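Local structure of tyrosine specific protein phosphatase (Trypanosoma cruzi, 4AZ1) at residues T60-V65 against Y109-S114; L81-L84 against H88-V91. The protein probably acts as a protein tyrosine phosphatase, removing phosphate from phosphotyrosine in proteins, and has been put forward as a drug target against Chagas' disease. One frame throughout, in Å; residues are numbered along the deposited sequence.

Both contacts lie on the same side of the chain's centre, with their centres about 11 Å apart, and contact 2 is nested in the sequence between the two halves of contact 1. From the loop 60-65 the chain runs on into the hairpin of strands 79-82 and 90-93, which contact 2 closes at the edge of the mixed sheet. It then passes through helix 101-110, whose C-terminal end returns to the loop in contact 1. The two meet directly. Tyr-62 packs through CD2 on CG2 of Val-91 at 3.5 Å, and Thr-60 O probably accepts a hydrogen bond from Leu-81 N. The loop is thereby set between helix end and edge strand.

Contact 1 (T60-V65 against Y109-S114); sequences TLYPQV and YEKKIS
The phenol oxygen of Tyr-62 is pressed against the carbon stem of Lys-111, with OH 3.2 Å from CG of the lysine and its CB and CD only slightly farther from that oxygen. Ring and lysine chain cross obliquely, and the methylenes meet chiefly the hydroxyl end of the ring. CD1 of Ile-113 adds a looser contact at 4.1 Å to the same OH of Tyr-62. Tyr-62 has its CG opposite the backbone N (chi1 -169°), which sends the ring out to the helix end. The peptide bond before Pro-63 is cis, and CB of this proline sits 3.7 Å above the Tyr-62 ring plane, over its centre. That same CB of Pro-63 touches CE of Lys-111 at 3.6 Å. A bend at chi2 (-58°) brings the lysine chain past both residues, and its NZ is hydrogen-bonded to OG1 of Thr-66, a hydroxyl also bonded to Pro-63 O. Met-107 of the helix packs on both Tyr-62 and Ile-113. Helix 101-110 closes with a Schellman motif, Lys-112 taking the positive phi, and the chain turns off toward strand 115-118 to complete a beta-alpha-beta crossover of the phosphatase fold.

Contact 2 (L81-L84 against H88-V91); sequences LIDL and HKFV
Ile-82 and Phe-90 form an antiparallel hydrogen-bonded pair, each giving its N-H to the other's carbonyl. Ile-82 N reaches Phe-90 O at 2.6 Å, and the return bond from Phe-90 N to Ile-82 O is 3.0 Å long. The same two oxygens also receive CA-H contacts, Phe-90 O from Leu-81 and Ile-82 O from Lys-89. Where the strands part, a water takes over: it accepts from Leu-84 N and donates to His-88 O and to OD1 of Asp-83, tying three groups together.

Strands 79-82 and 90-93 thus make a hairpin at the margin of the large mixed sheet. Strand 90-93 also bonds to strand 222-225, which in this family leads into the phosphate-binding loop with the signature cysteine.

At the base of the loop that joins the two strands, Lys-89 lies across Asp-83. Its chain, extended beyond CG, brings CE to 3.6 Å from OD1 of Asp-83, while NZ stops 4.2 Å from Asp-83 OD2, too far for a salt bridge; any attraction is probably modest.

Leu-81 and Val-91, a non-hydrogen-bonded pair, share one face of the sheet. With chi1 at -173°, Leu-81 swings CD1 across to 3.6 Å from Phe-90 O and 4.4 Å from CG2 of Val-91; Ile-77 and Val-223 also touch this valine. Ile-82 and Phe-90 occupy the other face, their CB atoms 4.2 Å apart and their ends diverging. Ile-82 leads to Met-263 of helix 255-266, whereas the Phe-90 ring meets Tyr-240 of helix 232-247 edge-to-face.

Contact 1 (T60-V65 against Y109-S114)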
ATOM      1  N   THR A  60     -15.535  -7.504  16.770  1.00 51.57           N
ATOM      2  CA  THR A  60     -16.214  -6.869  15.650  1.00 51.62           C
ATOM      3  C   THR A  60     -15.226  -6.444  14.559  1.00 48.89           C
ATOM      4  O   THR A  60     -15.549  -5.627  13.689  1.00 44.91           O
ATOM      5  CB  THR A  60     -17.021  -5.646  16.121  1.00 45.72           C
ATOM      6  OG1 THR A  60     -16.135  -4.697  16.718  1.00 48.33           O
ATOM      7  CG2 THR A  60     -18.074  -6.057  17.144  1.00 45.65           C
ATOM      8  N   LEU A  61     -14.024  -7.012  14.604  1.00 49.74           N
ATOM      9  CA  LEU A  61     -12.979  -6.685  13.637  1.00 44.26           C
ATOM     10  C   LEU A  61     -13.459  -6.955  12.205  1.00 48.64           C
ATOM     11  O   LEU A  61     -13.973  -8.032  11.914  1.00 46.16           O
ATOM     12  CB  LEU A  61     -11.719  -7.502  13.934  1.00 46.80           C
ATOM     13  CG  LEU A  61     -10.532  -7.276  12.991  1.00 43.84           C
ATOM     14  CD1 LEU A  61      -9.964  -5.881  13.191  1.00 38.17           C
ATOM     15  CD2 LEU A  61      -9.475  -8.307  13.228  1.00 47.95           C
ATOM     16  N   TYR A  62     -13.319  -5.973  11.323  1.00 45.58           N
ATOM     17  CA  TYR A  62     -13.769  -6.129   9.941  1.00 52.22           C
ATOM     18  C   TYR A  62     -12.559  -6.228   9.016  1.00 56.40           C
ATOM     19  O   TYR A  62     -11.588  -5.488   9.187  1.00 60.41           O
ATOM     20  CB  TYR A  62     -14.683  -4.962   9.523  1.00 46.23           C
ATOM     21  CG  TYR A  62     -15.393  -5.187   8.192  1.00 50.24           C
ATOM     22  CD1 TYR A  62     -16.582  -5.910   8.130  1.00 51.78           C
ATOM     23  CD2 TYR A  62     -14.872  -4.678   7.001  1.00 40.01           C
ATOM     24  CE1 TYR A  62     -17.236  -6.122   6.922  1.00 52.08           C
ATOM     25  CE2 TYR A  62     -15.518  -4.884   5.792  1.00 47.91           C
ATOM     26  CZ  TYR A  62     -16.700  -5.607   5.757  1.00 52.16           C
ATOM     27  OH  TYR A  62     -17.344  -5.820   4.557  1.00 52.58           O
ATOM     28  N   PRO A  63     -12.620  -7.125   8.022  1.00 52.19           N
ATOM     29  CA  PRO A  63     -13.766  -7.964   7.645  1.00 63.38           C
ATOM     30  C   PRO A  63     -13.832  -9.343   8.304  1.00 67.49           C
ATOM     31  O   PRO A  63     -14.637 -10.161   7.857  1.00 70.27           O
ATOM     32  CB  PRO A  63     -13.541  -8.166   6.146  1.00 67.77           C
ATOM     33  CG  PRO A  63     -12.058  -8.262   6.044  1.00 64.72           C
ATOM     34  CD  PRO A  63     -11.525  -7.240   7.041  1.00 62.90           C
ATOM     35  N   GLN A  64     -13.021  -9.598   9.327  1.00 63.40           N
ATOM     36  CA  GLN A  64     -12.878 -10.953   9.878  1.00 74.69           C
ATOM     37  C   GLN A  64     -14.157 -11.560  10.459  1.00 76.60           C
ATOM     38  O   GLN A  64     -14.271 -12.781  10.560  1.00 85.51           O
ATOM     39  CB  GLN A  64     -11.754 -10.998  10.921  1.00 82.28           C
ATOM     40  CG  GLN A  64     -10.334 -10.891  10.344  1.00 84.32           C
ATOM     41  CD  GLN A  64      -9.964  -9.480   9.876  1.00 80.64           C
ATOM     42  OE1 GLN A  64     -10.792  -8.560   9.881  1.00 69.95           O
ATOM     43  NE2 GLN A  64      -8.705  -9.308   9.476  1.00 80.04           N
ATOM     44  N   VAL A  65     -15.116 -10.718  10.830  1.00 75.61           N
ATOM     45  CA  VAL A  65     -16.351 -11.202  11.447  1.00 84.26           C
ATOM     46  C   VAL A  65     -17.428 -11.586  10.428  1.00 94.36           C
ATOM     47  O   VAL A  65     -18.473 -12.133  10.793  1.00 97.79           O
ATOM     48  CB  VAL A  65     -16.907 -10.183  12.453  1.00 81.09           C
ATOM     49  CG1 VAL A  65     -15.934 -10.023  13.601  1.00 82.78           C
ATOM     50  CG2 VAL A  65     -17.163  -8.840  11.773  1.00 69.03           C
ATOM     51  N   TYR A 109     -12.474  -4.184  -2.530  1.00 46.95           N
ATOM     52  CA  TYR A 109     -12.711  -4.976  -3.717  1.00 38.28           C
ATOM     53  C   TYR A 109     -13.419  -6.288  -3.408  1.00 43.27           C
ATOM     54  O   TYR A 109     -14.415  -6.620  -4.047  1.00 46.40           O
ATOM     55  CB  TYR A 109     -11.396  -5.256  -4.451  1.00 39.03           C
ATOM     56  CG  TYR A 109     -11.616  -6.005  -5.736  1.00 46.09           C
ATOM     57  CD1 TYR A 109     -12.021  -5.336  -6.891  1.00 43.76           C
ATOM     58  CD2 TYR A 109     -11.452  -7.384  -5.798  1.00 54.06           C
ATOM     59  CE1 TYR A 109     -12.245  -6.023  -8.072  1.00 55.93           C
ATOM     60  CE2 TYR A 109     -11.673  -8.080  -6.982  1.00 61.09           C
ATOM     61  CZ  TYR A 109     -12.065  -7.391  -8.111  1.00 64.61           C
ATOM     62  OH  TYR A 109     -12.287  -8.074  -9.284  1.00 74.35           O
ATOM     63  N   GLU A 110     -12.882  -7.050  -2.462  1.00 44.01           N
ATOM     64  CA  GLU A 110     -13.455  -8.350  -2.121  1.00 48.56           C
ATOM     65  C   GLU A 110     -14.852  -8.218  -1.497  1.00 51.59           C
ATOM     66  O   GLU A 110     -15.734  -9.042  -1.755  1.00 56.77           O
ATOM     67  CB  GLU A 110     -12.524  -9.119  -1.172  1.00 57.32           C
ATOM     68  CG  GLU A 110     -12.931 -10.580  -0.948  1.00 80.31           C
ATOM     69  CD  GLU A 110     -12.979 -10.959   0.523  1.00 95.12           C
ATOM     70  OE1 GLU A 110     -12.234 -10.349   1.320  1.00 97.57           O
ATOM     71  OE2 GLU A 110     -13.768 -11.862   0.882  1.00101.11           O
ATOM     72  N   LYS A 111     -15.047  -7.179  -0.684  1.00 48.43           N
ATOM     73  CA  LYS A 111     -16.328  -6.969  -0.015  1.00 55.51           C
ATOM     74  C   LYS A 111     -17.327  -6.197  -0.871  1.00 53.94           C
ATOM     75  O   LYS A 111     -18.483  -6.040  -0.471  1.00 49.17           O
ATOM     76  CB  LYS A 111     -16.133  -6.266   1.338  1.00 43.38           C
ATOM     77  CG  LYS A 111     -15.469  -7.148   2.373  1.00 43.23           C
ATOM     78  CD  LYS A 111     -16.293  -8.406   2.587  1.00 49.43           C
ATOM     79  CE  LYS A 111     -15.589  -9.390   3.506  1.00 62.28           C
ATOM     80  NZ  LYS A 111     -16.497 -10.524   3.913  1.00 69.01           N
ATOM     81  N   LYS A 112     -16.882  -5.730  -2.040  1.00 46.42           N
ATOM     82  CA  LYS A 112     -17.754  -5.005  -2.970  1.00 48.87           C
ATOM     83  C   LYS A 112     -18.334  -3.753  -2.305  1.00 41.43           C
ATOM     84  O   LYS A 112     -19.520  -3.440  -2.447  1.00 47.17           O
ATOM     85  CB  LYS A 112     -18.892  -5.905  -3.500  1.00 51.11           C
ATOM     86  CG  LYS A 112     -18.433  -7.238  -4.108  1.00 55.94           C
ATOM     87  CD  LYS A 112     -17.392  -7.028  -5.200  1.00 59.71           C
ATOM     88  CE  LYS A 112     -16.700  -8.345  -5.580  1.00 68.33           C
ATOM     89  NZ  LYS A 112     -15.452  -8.114  -6.372  1.00 58.63           N
ATOM     90  N   ILE A 113     -17.492  -3.039  -1.573  1.00 43.50           N
ATOM     91  CA  ILE A 113     -17.931  -1.830  -0.893  1.00 43.12           C
ATOM     92  C   ILE A 113     -18.356  -0.787  -1.930  1.00 49.41           C
ATOM     93  O   ILE A 113     -17.655  -0.566  -2.926  1.00 40.61           O
ATOM     94  CB  ILE A 113     -16.830  -1.297   0.032  1.00 43.01           C
ATOM     95  CG1 ILE A 113     -16.544  -2.320   1.138  1.00 39.08           C
ATOM     96  CG2 ILE A 113     -17.216   0.057   0.614  1.00 34.80           C
ATOM     97  CD1 ILE A 113     -17.782  -2.711   1.960  1.00 37.99           C
ATOM     98  N   SER A 114     -19.514  -0.167  -1.718  1.00 39.33           N
ATOM     99  CA  SER A 114     -20.047   0.775  -2.700  1.00 37.29           C
ATOM    100  C   SER A 114     -19.760   2.246  -2.343  1.00 41.36           C
ATOM    101  O   SER A 114     -19.707   3.106  -3.231  1.00 40.67           O
ATOM    102  CB  SER A 114     -21.543   0.505  -2.942  1.00 49.56           C
ATOM    103  OG  SER A 114     -22.226   1.657  -3.398  1.00 59.85           O
TER

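Contact 2 (L81-L84 against H88-V91)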
ATOM      1  N   LEU A  81     -16.925  -3.438  12.332  1.00 43.37           N
ATOM      2  CA  LEU A  81     -18.282  -3.396  11.795  1.00 48.42           C
ATOM      3  C   LEU A  81     -19.195  -2.701  12.801  1.00 43.34           C
ATOM      4  O   LEU A  81     -19.337  -3.163  13.920  1.00 39.04           O
ATOM      5  CB  LEU A  81     -18.801  -4.821  11.554  1.00 44.11           C
ATOM      6  CG  LEU A  81     -20.147  -4.940  10.836  1.00 44.09           C
ATOM      7  CD1 LEU A  81     -20.058  -4.295   9.478  1.00 41.94           C
ATOM      8  CD2 LEU A  81     -20.623  -6.395  10.696  1.00 46.89           C
ATOM      9  N   ILE A  82     -19.808  -1.588  12.421  1.00 45.96           N
ATOM     10  CA  ILE A  82     -20.749  -0.960  13.335  1.00 47.02           C
ATOM     11  C   ILE A  82     -22.181  -1.280  12.940  1.00 45.20           C
ATOM     12  O   ILE A  82     -22.614  -0.934  11.842  1.00 44.44           O
ATOM     13  CB  ILE A  82     -20.566   0.556  13.396  1.00 43.72           C
ATOM     14  CG1 ILE A  82     -19.080   0.906  13.574  1.00 34.66           C
ATOM     15  CG2 ILE A  82     -21.423   1.136  14.540  1.00 43.40           C
ATOM     16  CD1 ILE A  82     -18.514   0.529  14.932  1.00 42.24           C
ATOM     17  N   ASP A  83     -22.915  -1.927  13.840  1.00 42.19           N
ATOM     18  CA  ASP A  83     -24.298  -2.306  13.576  1.00 49.34           C
ATOM     19  C   ASP A  83     -25.187  -1.739  14.683  1.00 50.98           C
ATOM     20  O   ASP A  83     -25.020  -2.081  15.857  1.00 51.56           O
ATOM     21  CB  ASP A  83     -24.418  -3.837  13.515  1.00 60.79           C
ATOM     22  CG  ASP A  83     -25.849  -4.322  13.242  1.00 68.58           C
ATOM     23  OD1 ASP A  83     -26.569  -3.719  12.408  1.00 66.84           O
ATOM     24  OD2 ASP A  83     -26.246  -5.334  13.859  1.00 77.76           O
ATOM     25  N   LEU A  84     -26.116  -0.861  14.316  1.00 48.12           N
ATOM     26  CA  LEU A  84     -27.033  -0.271  15.293  1.00 57.75           C
ATOM     27  C   LEU A  84     -28.501  -0.608  15.009  1.00 54.75           C
ATOM     28  O   LEU A  84     -29.389   0.143  15.420  1.00 54.66           O
ATOM     29  CB  LEU A  84     -26.855   1.248  15.334  1.00 55.72           C
ATOM     30  CG  LEU A  84     -25.454   1.748  15.700  1.00 59.93           C
ATOM     31  CD1 LEU A  84     -25.155   3.107  15.076  1.00 55.46           C
ATOM     32  CD2 LEU A  84     -25.290   1.810  17.211  1.00 58.08           C
ATOM     33  N   HIS A  88     -28.498   0.799   7.409  1.00 47.64           N
ATOM     34  CA  HIS A  88     -27.093   0.689   7.032  1.00 47.69           C
ATOM     35  C   HIS A  88     -26.202   0.254   8.189  1.00 47.11           C
ATOM     36  O   HIS A  88     -26.389   0.683   9.341  1.00 49.98           O
ATOM     37  CB  HIS A  88     -26.569   2.008   6.439  1.00 42.82           C
ATOM     38  CG  HIS A  88     -27.155   2.336   5.105  1.00 53.92           C
ATOM     39  ND1 HIS A  88     -28.332   3.043   4.961  1.00 54.82           N
ATOM     40  CD2 HIS A  88     -26.743   2.032   3.849  1.00 51.69           C
ATOM     41  CE1 HIS A  88     -28.610   3.169   3.677  1.00 57.51           C
ATOM     42  NE2 HIS A  88     -27.661   2.568   2.981  1.00 56.66           N
ATOM     43  N   LYS A  89     -25.240  -0.606   7.866  1.00 46.08           N
ATOM     44  CA  LYS A  89     -24.130  -0.918   8.755  1.00 47.27           C
ATOM     45  C   LYS A  89     -22.949  -0.123   8.243  1.00 42.03           C
ATOM     46  O   LYS A  89     -22.950   0.348   7.095  1.00 39.29           O
ATOM     47  CB  LYS A  89     -23.777  -2.407   8.703  1.00 53.81           C
ATOM     48  CG  LYS A  89     -24.903  -3.346   9.074  1.00 59.32           C
ATOM     49  CD  LYS A  89     -24.348  -4.733   9.379  1.00 66.45           C
ATOM     50  CE  LYS A  89     -25.464  -5.727   9.691  1.00 73.69           C
ATOM     51  NZ  LYS A  89     -24.941  -7.005  10.271  1.00 75.16           N
ATOM     52  N   PHE A  90     -21.932   0.017   9.085  1.00 34.85           N
ATOM     53  CA  PHE A  90     -20.792   0.834   8.734  1.00 38.05           C
ATOM     54  C   PHE A  90     -19.513   0.089   9.048  1.00 40.87           C
ATOM     55  O   PHE A  90     -19.495  -0.788   9.915  1.00 38.37           O
ATOM     56  CB  PHE A  90     -20.861   2.149   9.507  1.00 34.97           C
ATOM     57  CG  PHE A  90     -22.034   2.997   9.116  1.00 38.82           C
ATOM     58  CD1 PHE A  90     -23.272   2.830   9.740  1.00 34.37           C
ATOM     59  CD2 PHE A  90     -21.918   3.932   8.088  1.00 32.94           C
ATOM     60  CE1 PHE A  90     -24.367   3.603   9.358  1.00 41.77           C
ATOM     61  CE2 PHE A  90     -23.009   4.709   7.700  1.00 38.88           C
ATOM     62  CZ  PHE A  90     -24.237   4.543   8.337  1.00 45.59           C
ATOM     63  N   VAL A  91     -18.454   0.415   8.319  1.00 36.06           N
ATOM     64  CA  VAL A  91     -17.122   0.005   8.723  1.00 41.33           C
ATOM     65  C   VAL A  91     -16.385   1.255   9.172  1.00 39.65           C
ATOM     66  O   VAL A  91     -16.051   2.125   8.358  1.00 34.64           O
ATOM     67  CB  VAL A  91     -16.358  -0.707   7.589  1.00 41.16           C
ATOM     68  CG1 VAL A  91     -14.959  -1.058   8.048  1.00 39.22           C
ATOM     69  CG2 VAL A  91     -17.099  -1.980   7.175  1.00 40.60           C
TER
HETATM   70  O   HOH W   1     -26.875  -0.840  11.607  1.00 43.86           O